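Local coordinates for pullulanase (Bacillus acidopullulyticus, PDB 2WAN), which hydrolyses the alpha-1,6-glucosidic linkages of pullulan and, probably, the branch points of starch polysaccharides, as a glycoside hydrolase built round an alpha-amylase-type barrel, at residues L627-M632 / Q664-G669; I646-E651 / L674-F679. All coordinates share one frame; numbering follows the deposited sequence.

Both contacts lie on the (beta/alpha)8 barrel of the catalytic domain, with their centres 11 Å apart. Interaction 1 sets the loop between strands 647-650 and 677-679 against the start of helix 629-642; interaction 2 pairs those two strands directly. The helix joins them: Met-632 CB of interaction 1 packs on Ile-676 CD1 of interaction 2 at 3.7 Å. A second touch comes from the loop, where Lys-668 CG lies 4.1 Å from Val-678 CG2. Interaction 2 ends at Glu-651, on the strand ends that carry the active site in this fold, whereas interaction 1 holds an acetate at the helix start.

Interaction 1: L627-M632 / Q664-G669; sequences LGKDTM and QLVTKG. With ACT (acetate ion), chain O.
Gln-664 meets the N-terminal turn of helix 629-642, the helix that links the fourth and fifth strands of the (beta/alpha)8 barrel, and uses both its backbone and its amide. Two hydrogen bonds run from the helix start to this one residue. Lys-629 N donates to the backbone oxygen of Gln-664 at 2.8 Å, and Asp-630 N to OE1 of the same residue at 3.0 Å, nearly straight (165° at the hydrogen); both donors lie in the plane of the carbonyl they use. A bend at chi2 (-65°) curls the glutamine chain back so that OE1 faces the turn. Its NE2 reaches Asp-630 OD1 in a weak bond of 3.4 Å, with amide and carboxylate turned 51° from each other.

An acetate, probably from the crystallisation liquor, takes the next amide: one oxygen, O, accepts from both Thr-631 N and Thr-631 OG1, each at 2.9 Å. Acetate OXT lies only 2.5 Å from Gln-664 OE1, so the acid group probably carries a proton there. At Gly-628, the N-cap residue, the backbone angles would jam a CB against the carbonyl oxygen of Leu-627, and it would also run into the acetate carbon. Thr-631 OG1 also bonds Gln-600, and Lys-629 NZ is hydrogen-bonded to Gln-670 OE1.

Apolar packing comes from Val-666, the centre of an inverse gamma turn. Its CG2 presses on the cap backbone, 3.4 Å from Gly-628 C, and meets Met-632 CG at 4.0 Å, the two side chains crossing at about a right angle.

Interaction 2: I646-E651 / L674-F679; sequences IVLYGE and LGIGVF
Tyr-649 turns the edge of its ring toward the face of Phe-679 in an offset edge-to-face pair, with centroids 5.8 Å apart and planes at 76°. The nearest ring carbons are CE2 of Tyr-649 and CZ of Phe-679, at 4.0 Å. With Tyr-649 CG between the backbone N and the carbonyl carbon (chi1 54°), the ring is carried alongside Phe-679. Tyr-649 CB rests 3.2 Å from Gly-677 O. Directly opposite is Gly-677, where a side chain would be tight against that CB; its absence fits the close approach of the two backbones, 4.2 Å between the CA atoms of Tyr-649 and Gly-677.

Phe-679 also meets Glu-651: Glu-651 N lies at the edge of the Phe-679 ring, in its plane, and Glu-651 CG packs against Phe-679 CD2. A serine in place of Phe-679 would probably leave the Tyr-649 edge and the Glu-651 CG without their apolar partner and open a gap between them.

Three backbone bonds pair the strands in parallel: Gly-677 N to Leu-648 O at 2.9 Å, Gly-650 N to Gly-677 O at 3.0 Å, and Phe-679 N to Gly-650 O at 3.1 Å. Before the paired part, a water accepts from Leu-648 N and donates to Gly-675 O.

Side chains alternate. Tyr-649 and Phe-679 point into the barrel, where Tyr-649 OH bonds Gln-487 and Asn-549 and Phe-679 meets Phe-775, whereas Leu-648 and Ile-676 pack outward on helix 629-642. Glu-651 forms a salt bridge with Arg-620 and accepts from Leu-623 N. Its place just past the fifth strand is consistent with that of the acid/base glutamate of alpha-amylase-family enzymes, and the pairing is that of neighbouring fifth and sixth strands in a (beta/alpha)8 barrel.

Interaction 1: L627-M632 / Q664-G669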
loop_
_atom_site.group_PDB
_atom_site.type_symbol
_atom_site.label_atom_id
_atom_site.label_comp_id
_atom_site.label_asym_id
_atom_site.label_seq_id
_atom_site.Cartn_x
_atom_site.Cartn_y
_atom_site.Cartn_z
ATOM N N LEU A 627 -3.516 3.288 -0.078
ATOM C CA LEU A 627 -3.295 4.295 -1.130
ATOM C C LEU A 627 -4.495 4.444 -2.060
ATOM O O LEU A 627 -4.693 5.508 -2.659
ATOM C CB LEU A 627 -2.011 4.000 -1.912
ATOM C CG LEU A 627 -0.749 3.947 -1.027
ATOM C CD1 LEU A 627 0.466 3.619 -1.888
ATOM C CD2 LEU A 627 -0.520 5.265 -0.235
ATOM N N GLY A 628 -5.311 3.396 -2.151
ATOM C CA GLY A 628 -6.538 3.438 -2.949
ATOM C C GLY A 628 -6.363 3.036 -4.406
ATOM O O GLY A 628 -5.293 3.237 -5.010
ATOM N N LYS A 629 -7.423 2.464 -4.974
ATOM C CA LYS A 629 -7.425 1.984 -6.366
ATOM C C LYS A 629 -7.123 3.071 -7.378
ATOM O O LYS A 629 -6.290 2.879 -8.256
ATOM C CB LYS A 629 -8.769 1.335 -6.735
ATOM C CG LYS A 629 -8.992 -0.042 -6.166
ATOM C CD LYS A 629 -10.475 -0.427 -6.244
ATOM C CE LYS A 629 -10.927 -0.706 -7.660
ATOM N NZ LYS A 629 -12.338 -1.233 -7.649
ATOM N N ASP A 630 -7.811 4.212 -7.263
ATOM C CA ASP A 630 -7.652 5.290 -8.222
ATOM C C ASP A 630 -6.217 5.787 -8.257
ATOM O O ASP A 630 -5.644 5.992 -9.328
ATOM C CB ASP A 630 -8.622 6.433 -7.898
ATOM C CG ASP A 630 -10.074 6.075 -8.233
ATOM O OD1 ASP A 630 -10.317 4.993 -8.807
ATOM O OD2 ASP A 630 -10.972 6.887 -7.919
ATOM N N THR A 631 -5.636 5.936 -7.073
ATOM C CA THR A 631 -4.240 6.352 -6.945
ATOM C C THR A 631 -3.257 5.330 -7.532
ATOM O O THR A 631 -2.345 5.702 -8.273
ATOM C CB THR A 631 -3.911 6.682 -5.480
ATOM O OG1 THR A 631 -4.706 7.809 -5.073
ATOM C CG2 THR A 631 -2.420 7.030 -5.286
ATOM N N MET A 632 -3.450 4.048 -7.224
ATOM C CA MET A 632 -2.550 3.012 -7.753
ATOM C C MET A 632 -2.639 2.879 -9.276
ATOM O O MET A 632 -1.651 2.611 -9.947
ATOM C CB MET A 632 -2.813 1.654 -7.095
ATOM C CG MET A 632 -2.459 1.562 -5.605
ATOM S SD MET A 632 -0.851 2.270 -5.171
ATOM C CE MET A 632 0.251 1.499 -6.330
ATOM N N GLN A 664 -12.601 1.567 -2.186
ATOM C CA GLN A 664 -11.361 2.084 -2.777
ATOM C C GLN A 664 -10.109 1.386 -2.241
ATOM O O GLN A 664 -9.044 1.460 -2.865
ATOM C CB GLN A 664 -11.260 3.615 -2.646
ATOM C CG GLN A 664 -11.944 4.384 -3.810
ATOM C CD GLN A 664 -11.268 4.149 -5.177
ATOM O OE1 GLN A 664 -10.058 4.338 -5.339
ATOM N NE2 GLN A 664 -12.058 3.748 -6.160
ATOM N N LEU A 665 -10.237 0.691 -1.111
ATOM C CA LEU A 665 -9.082 0.010 -0.504
ATOM C C LEU A 665 -8.573 -1.062 -1.451
ATOM O O LEU A 665 -9.364 -1.817 -2.024
ATOM C CB LEU A 665 -9.430 -0.592 0.857
ATOM C CG LEU A 665 -9.660 0.371 2.028
ATOM C CD1 LEU A 665 -10.204 -0.394 3.215
ATOM C CD2 LEU A 665 -8.372 1.122 2.423
ATOM N N VAL A 666 -7.253 -1.113 -1.646
ATOM C CA VAL A 666 -6.689 -2.119 -2.552
ATOM C C VAL A 666 -6.430 -3.432 -1.805
ATOM O O VAL A 666 -5.289 -3.787 -1.485
ATOM C CB VAL A 666 -5.414 -1.642 -3.301
ATOM C CG1 VAL A 666 -5.127 -2.558 -4.516
ATOM C CG2 VAL A 666 -5.557 -0.185 -3.753
ATOM N N THR A 667 -7.519 -4.143 -1.524
ATOM C CA THR A 667 -7.458 -5.502 -0.965
ATOM C C THR A 667 -7.352 -6.506 -2.125
ATOM O O THR A 667 -7.425 -6.115 -3.282
ATOM C CB THR A 667 -8.715 -5.790 -0.108
ATOM O OG1 THR A 667 -9.880 -5.428 -0.856
ATOM C CG2 THR A 667 -8.678 -4.972 1.175
ATOM N N LYS A 668 -7.131 -7.788 -1.826
ATOM C CA LYS A 668 -6.936 -8.770 -2.893
ATOM C C LYS A 668 -8.154 -8.844 -3.813
ATOM O O LYS A 668 -9.299 -8.945 -3.343
ATOM C CB LYS A 668 -6.599 -10.154 -2.321
ATOM C CG LYS A 668 -5.283 -10.210 -1.525
ATOM C CD LYS A 668 -4.841 -11.661 -1.305
ATOM C CE LYS A 668 -5.804 -12.416 -0.352
ATOM N NZ LYS A 668 -5.830 -11.840 1.021
ATOM N N GLY A 669 -7.902 -8.785 -5.114
ATOM C CA GLY A 669 -8.973 -8.747 -6.129
ATOM C C GLY A 669 -9.106 -7.339 -6.697
ATOM O O GLY A 669 -9.432 -7.157 -7.867
HETATM C C ACT O . -8.066 6.758 -3.828
HETATM O O ACT O . -7.219 6.438 -4.703
HETATM O OXT ACT O . -9.189 6.210 -3.863
HETATM C CH3 ACT O . -7.763 7.741 -2.757
#

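Interaction 2: I646-E651 / L674-F679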
loop_
_atom_site.group_PDB
_atom_site.type_symbol
_atom_site.label_atom_id
_atom_site.label_comp_id
_atom_site.label_asym_id
_atom_site.label_seq_id
_atom_site.Cartn_x
_atom_site.Cartn_y
_atom_site.Cartn_z
ATOM N N ILE A 646 8.480 -1.432 -15.598
ATOM C CA ILE A 646 8.538 -1.114 -14.163
ATOM C C ILE A 646 7.561 -2.025 -13.393
ATOM O O ILE A 646 6.422 -2.230 -13.819
ATOM C CB ILE A 646 8.291 0.397 -13.900
ATOM C CG1 ILE A 646 9.510 1.196 -14.389
ATOM C CG2 ILE A 646 8.057 0.666 -12.405
ATOM C CD1 ILE A 646 9.362 2.740 -14.350
ATOM N N VAL A 647 8.021 -2.584 -12.274
ATOM C CA VAL A 647 7.220 -3.549 -11.495
ATOM C C VAL A 647 6.735 -2.894 -10.213
ATOM O O VAL A 647 7.529 -2.297 -9.477
ATOM C CB VAL A 647 8.035 -4.816 -11.163
ATOM C CG1 VAL A 647 7.197 -5.813 -10.331
ATOM C CG2 VAL A 647 8.535 -5.474 -12.448
ATOM N N LEU A 648 5.428 -2.993 -9.972
ATOM C CA LEU A 648 4.768 -2.297 -8.880
ATOM C C LEU A 648 3.899 -3.269 -8.107
ATOM O O LEU A 648 3.114 -4.005 -8.713
ATOM C CB LEU A 648 3.882 -1.169 -9.429
ATOM C CG LEU A 648 4.597 -0.207 -10.377
ATOM C CD1 LEU A 648 3.570 0.616 -11.171
ATOM C CD2 LEU A 648 5.586 0.684 -9.610
ATOM N N TYR A 649 4.026 -3.273 -6.785
ATOM C CA TYR A 649 3.234 -4.218 -5.963
ATOM C C TYR A 649 3.226 -3.751 -4.515
ATOM O O TYR A 649 3.944 -2.804 -4.149
ATOM C CB TYR A 649 3.795 -5.660 -6.084
ATOM C CG TYR A 649 5.262 -5.708 -5.768
ATOM C CD1 TYR A 649 6.221 -5.381 -6.745
ATOM C CD2 TYR A 649 5.700 -6.016 -4.476
ATOM C CE1 TYR A 649 7.588 -5.379 -6.451
ATOM C CE2 TYR A 649 7.059 -6.015 -4.164
ATOM C CZ TYR A 649 8.000 -5.693 -5.149
ATOM O OH TYR A 649 9.347 -5.685 -4.836
ATOM N N GLY A 650 2.405 -4.391 -3.684
ATOM C CA GLY A 650 2.379 -4.018 -2.272
ATOM C C GLY A 650 1.434 -4.839 -1.427
ATOM O O GLY A 650 0.827 -5.786 -1.924
ATOM N N GLU A 651 1.313 -4.467 -0.154
ATOM C CA GLU A 651 0.494 -5.232 0.800
ATOM C C GLU A 651 -0.991 -4.899 0.657
ATOM O O GLU A 651 -1.382 -3.725 0.786
ATOM C CB GLU A 651 0.921 -4.940 2.228
ATOM C CG GLU A 651 2.369 -5.284 2.537
ATOM C CD GLU A 651 2.771 -4.787 3.915
ATOM O OE1 GLU A 651 2.698 -3.552 4.183
ATOM O OE2 GLU A 651 3.178 -5.638 4.736
ATOM N N LEU A 674 -4.871 -3.550 -13.150
ATOM C CA LEU A 674 -4.242 -2.238 -12.880
ATOM C C LEU A 674 -2.753 -2.169 -13.207
ATOM O O LEU A 674 -2.164 -1.074 -13.214
ATOM C CB LEU A 674 -4.461 -1.805 -11.433
ATOM C CG LEU A 674 -5.912 -1.584 -11.000
ATOM C CD1 LEU A 674 -5.933 -0.938 -9.606
ATOM C CD2 LEU A 674 -6.695 -0.757 -12.034
ATOM N N GLY A 675 -2.133 -3.322 -13.444
ATOM C CA GLY A 675 -0.679 -3.365 -13.725
ATOM C C GLY A 675 0.152 -3.351 -12.447
ATOM O O GLY A 675 1.310 -2.914 -12.442
ATOM N N ILE A 676 -0.450 -3.848 -11.369
ATOM C CA ILE A 676 0.200 -3.938 -10.058
ATOM C C ILE A 676 -0.097 -5.292 -9.407
ATOM O O ILE A 676 -1.084 -5.950 -9.737
ATOM C CB ILE A 676 -0.270 -2.808 -9.094
ATOM C CG1 ILE A 676 -1.693 -3.087 -8.562
ATOM C CG2 ILE A 676 -0.106 -1.390 -9.733
ATOM C CD1 ILE A 676 -2.260 -2.014 -7.583
ATOM N N GLY A 677 0.771 -5.697 -8.489
ATOM C CA GLY A 677 0.629 -6.968 -7.768
ATOM C C GLY A 677 0.391 -6.830 -6.281
ATOM O O GLY A 677 0.626 -5.767 -5.692
ATOM N N VAL A 678 -0.117 -7.898 -5.659
ATOM C CA VAL A 678 -0.347 -7.895 -4.209
ATOM C C VAL A 678 0.323 -9.092 -3.553
ATOM O O VAL A 678 0.335 -10.177 -4.114
ATOM C CB VAL A 678 -1.861 -7.852 -3.838
ATOM C CG1 VAL A 678 -2.474 -6.547 -4.299
ATOM C CG2 VAL A 678 -2.625 -9.065 -4.446
ATOM N N PHE A 679 0.886 -8.884 -2.369
ATOM C CA PHE A 679 1.440 -9.981 -1.595
ATOM C C PHE A 679 0.340 -10.988 -1.302
ATOM O O PHE A 679 -0.765 -10.624 -0.867
ATOM C CB PHE A 679 2.040 -9.470 -0.287
ATOM C CG PHE A 679 3.403 -8.898 -0.456
ATOM C CD1 PHE A 679 4.505 -9.747 -0.612
ATOM C CD2 PHE A 679 3.589 -7.522 -0.497
ATOM C CE1 PHE A 679 5.811 -9.231 -0.797
ATOM C CE2 PHE A 679 4.886 -6.999 -0.668
ATOM C CZ PHE A 679 5.984 -7.850 -0.801
HETATM O O HOH W 1 3.680 -4.325 -11.963
#